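Local coordinates for Thg1-like uncharacterized protein (Bacillus thuringiensis, PDB 4KGM) that probably adds nucleotides to the 5' end of tRNA in the 3'-to-5' direction, using a polymerase palm-like domain that binds ATP and magnesium, at residues P20-P24 with L80-K86. Residues are numbered along the deposited sequence; the frame is centred on the assembly and turned at random.
Sequences PERMP and LITNYDK
The Tyr-84 ring lies against the loop backbone from Arg-22 to Pro-24, and this is the tightly packed part of the contact. Its CE1 comes within 3.6 Å of Pro-24 CD, the backbone N of Pro-24 sits at the ring edge, and OH reaches past the proline to the carbonyl of Val-237. Proline suits the spot: its N carries no hydrogen and so needs no acceptor there, and its rigid ring gives Tyr-84 an apolar surface. Asparagine suits position 83 because one short amide offers both acceptor and donor. OD1 accepts a weak hydrogen bond from Met-23 N, bent to 124°. ND2 donates to Ser-91 OG and to water 1, 2.9 Å away, which in turn donates to the carbonyls of Pro-20 and Met-23.

The looser, partly exposed side runs along Arg-22 to the exposed Lys-86. Bent at chi3 (61°), the arginine lays one guanidinium face over Tyr-84 CB; its several N-H groups let NH1 donate in plane to Lys-86 O at 3.3 Å while NH2 serves water 2, weakly, and Asp-138 of the second subunit, a salt bridge.

The contact thus ties the loop entering strand 25-31 to the end of its antiparallel neighbour, strand 76-81, with helix 140-160 packing on Pro-24 and Leu-80.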
loop_
_atom_site.group_PDB
_atom_site.type_symbol
_atom_site.label_atom_id
_atom_site.label_comp_id
_atom_site.label_asym_id
_atom_site.label_seq_id
_atom_site.Cartn_x
_atom_site.Cartn_y
_atom_site.Cartn_z
ATOM N N PRO A 20 2.002 4.124 -9.681
ATOM C CA PRO A 20 1.255 4.527 -10.876
ATOM C C PRO A 20 2.215 4.982 -11.968
ATOM O O PRO A 20 3.198 5.659 -11.671
ATOM C CB PRO A 20 0.394 5.701 -10.381
ATOM C CG PRO A 20 1.003 6.124 -9.081
ATOM C CD PRO A 20 1.593 4.886 -8.490
ATOM N N GLU A 21 1.935 4.596 -13.208
ATOM C CA GLU A 21 2.836 4.854 -14.325
ATOM C C GLU A 21 2.669 6.257 -14.901
ATOM O O GLU A 21 1.840 7.039 -14.434
ATOM C CB GLU A 21 2.619 3.816 -15.429
ATOM C CG GLU A 21 2.817 2.373 -14.981
ATOM C CD GLU A 21 2.494 1.369 -16.075
ATOM O OE1 GLU A 21 2.239 1.795 -17.220
ATOM O OE2 GLU A 21 2.486 0.152 -15.789
ATOM N N ARG A 22 3.470 6.555 -15.922
ATOM C CA ARG A 22 3.433 7.835 -16.629
ATOM C C ARG A 22 3.545 9.059 -15.723
ATOM O O ARG A 22 2.859 10.058 -15.931
ATOM C CB ARG A 22 2.192 7.936 -17.522
ATOM C CG ARG A 22 2.209 6.981 -18.705
ATOM C CD ARG A 22 1.141 7.339 -19.724
ATOM N NE ARG A 22 1.347 8.674 -20.281
ATOM C CZ ARG A 22 2.165 8.942 -21.293
ATOM N NH1 ARG A 22 2.861 7.966 -21.860
ATOM N NH2 ARG A 22 2.293 10.185 -21.736
ATOM N N MET A 23 4.416 8.972 -14.722
ATOM C CA MET A 23 4.719 10.112 -13.867
ATOM C C MET A 23 6.112 9.969 -13.251
ATOM O O MET A 23 6.599 8.851 -13.077
ATOM C CB MET A 23 3.635 10.304 -12.795
ATOM C CG MET A 23 3.477 9.160 -11.818
ATOM S SD MET A 23 2.189 9.526 -10.603
ATOM C CE MET A 23 0.764 9.715 -11.673
ATOM N N PRO A 24 6.769 11.103 -12.944
ATOM C CA PRO A 24 8.138 11.112 -12.413
ATOM C C PRO A 24 8.331 10.201 -11.205
ATOM O O PRO A 24 7.524 10.221 -10.276
ATOM C CB PRO A 24 8.334 12.570 -11.992
ATOM C CG PRO A 24 7.464 13.337 -12.916
ATOM C CD PRO A 24 6.259 12.470 -13.160
ATOM N N LEU A 80 16.358 10.492 -10.527
ATOM C CA LEU A 80 15.117 10.849 -11.206
ATOM C C LEU A 80 14.838 9.896 -12.359
ATOM O O LEU A 80 15.624 9.803 -13.304
ATOM C CB LEU A 80 15.169 12.286 -11.729
ATOM C CG LEU A 80 14.074 12.658 -12.736
ATOM C CD1 LEU A 80 12.691 12.581 -12.104
ATOM C CD2 LEU A 80 14.316 14.034 -13.329
ATOM N N ILE A 81 13.714 9.193 -12.276
ATOM C CA ILE A 81 13.313 8.265 -13.325
ATOM C C ILE A 81 12.011 8.721 -13.974
ATOM O O ILE A 81 11.038 9.026 -13.283
ATOM C CB ILE A 81 13.116 6.841 -12.773
ATOM C CG1 ILE A 81 14.298 6.441 -11.887
ATOM C CG2 ILE A 81 12.939 5.850 -13.908
ATOM C CD1 ILE A 81 14.125 5.095 -11.222
ATOM N N THR A 82 12.000 8.777 -15.301
ATOM C CA THR A 82 10.785 9.093 -16.041
ATOM C C THR A 82 10.418 7.924 -16.943
ATOM O O THR A 82 11.296 7.257 -17.489
ATOM C CB THR A 82 10.937 10.367 -16.896
ATOM O OG1 THR A 82 11.919 10.148 -17.917
ATOM C CG2 THR A 82 11.352 11.547 -16.032
ATOM N N ASN A 83 9.120 7.678 -17.098
ATOM C CA ASN A 83 8.646 6.555 -17.897
ATOM C C ASN A 83 7.563 6.960 -18.892
ATOM O O ASN A 83 6.707 6.151 -19.249
ATOM C CB ASN A 83 8.122 5.444 -16.987
ATOM C CG ASN A 83 7.066 5.939 -16.019
ATOM O OD1 ASN A 83 6.642 7.096 -16.081
ATOM N ND2 ASN A 83 6.632 5.065 -15.115
ATOM N N TYR A 84 7.604 8.212 -19.333
ATOM C CA TYR A 84 6.588 8.732 -20.241
ATOM C C TYR A 84 7.200 9.480 -21.421
ATOM O O TYR A 84 6.581 10.388 -21.977
ATOM C CB TYR A 84 5.616 9.639 -19.487
ATOM C CG TYR A 84 6.291 10.668 -18.607
ATOM C CD1 TYR A 84 6.559 10.397 -17.269
ATOM C CD2 TYR A 84 6.658 11.910 -19.109
ATOM C CE1 TYR A 84 7.175 11.333 -16.459
ATOM C CE2 TYR A 84 7.275 12.852 -18.304
ATOM C CZ TYR A 84 7.531 12.558 -16.981
ATOM O OH TYR A 84 8.143 13.491 -16.175
ATOM N N ASP A 85 8.416 9.091 -21.795
ATOM C CA ASP A 85 9.116 9.696 -22.923
ATOM C C ASP A 85 8.300 9.535 -24.202
ATOM O O ASP A 85 8.075 10.499 -24.935
ATOM C CB ASP A 85 10.494 9.054 -23.101
ATOM C CG ASP A 85 11.340 9.124 -21.840
ATOM O OD1 ASP A 85 12.582 9.162 -21.965
ATOM O OD2 ASP A 85 10.766 9.134 -20.730
ATOM N N LYS A 86 7.864 8.306 -24.457
ATOM C CA LYS A 86 6.988 8.012 -25.583
ATOM C C LYS A 86 5.654 7.488 -25.070
ATOM O O LYS A 86 5.408 7.469 -23.863
ATOM C CB LYS A 86 7.626 6.969 -26.503
ATOM C CG LYS A 86 8.955 7.389 -27.100
ATOM C CD LYS A 86 9.531 6.282 -27.967
ATOM C CE LYS A 86 10.861 6.689 -28.579
ATOM N NZ LYS A 86 11.448 5.591 -29.396
HETATM O O HOH W 1 5.494 6.225 -12.710
HETATM O O HOH W 2 4.526 10.367 -24.306
HETATM O O HOH W 3 9.031 7.124 -14.017
#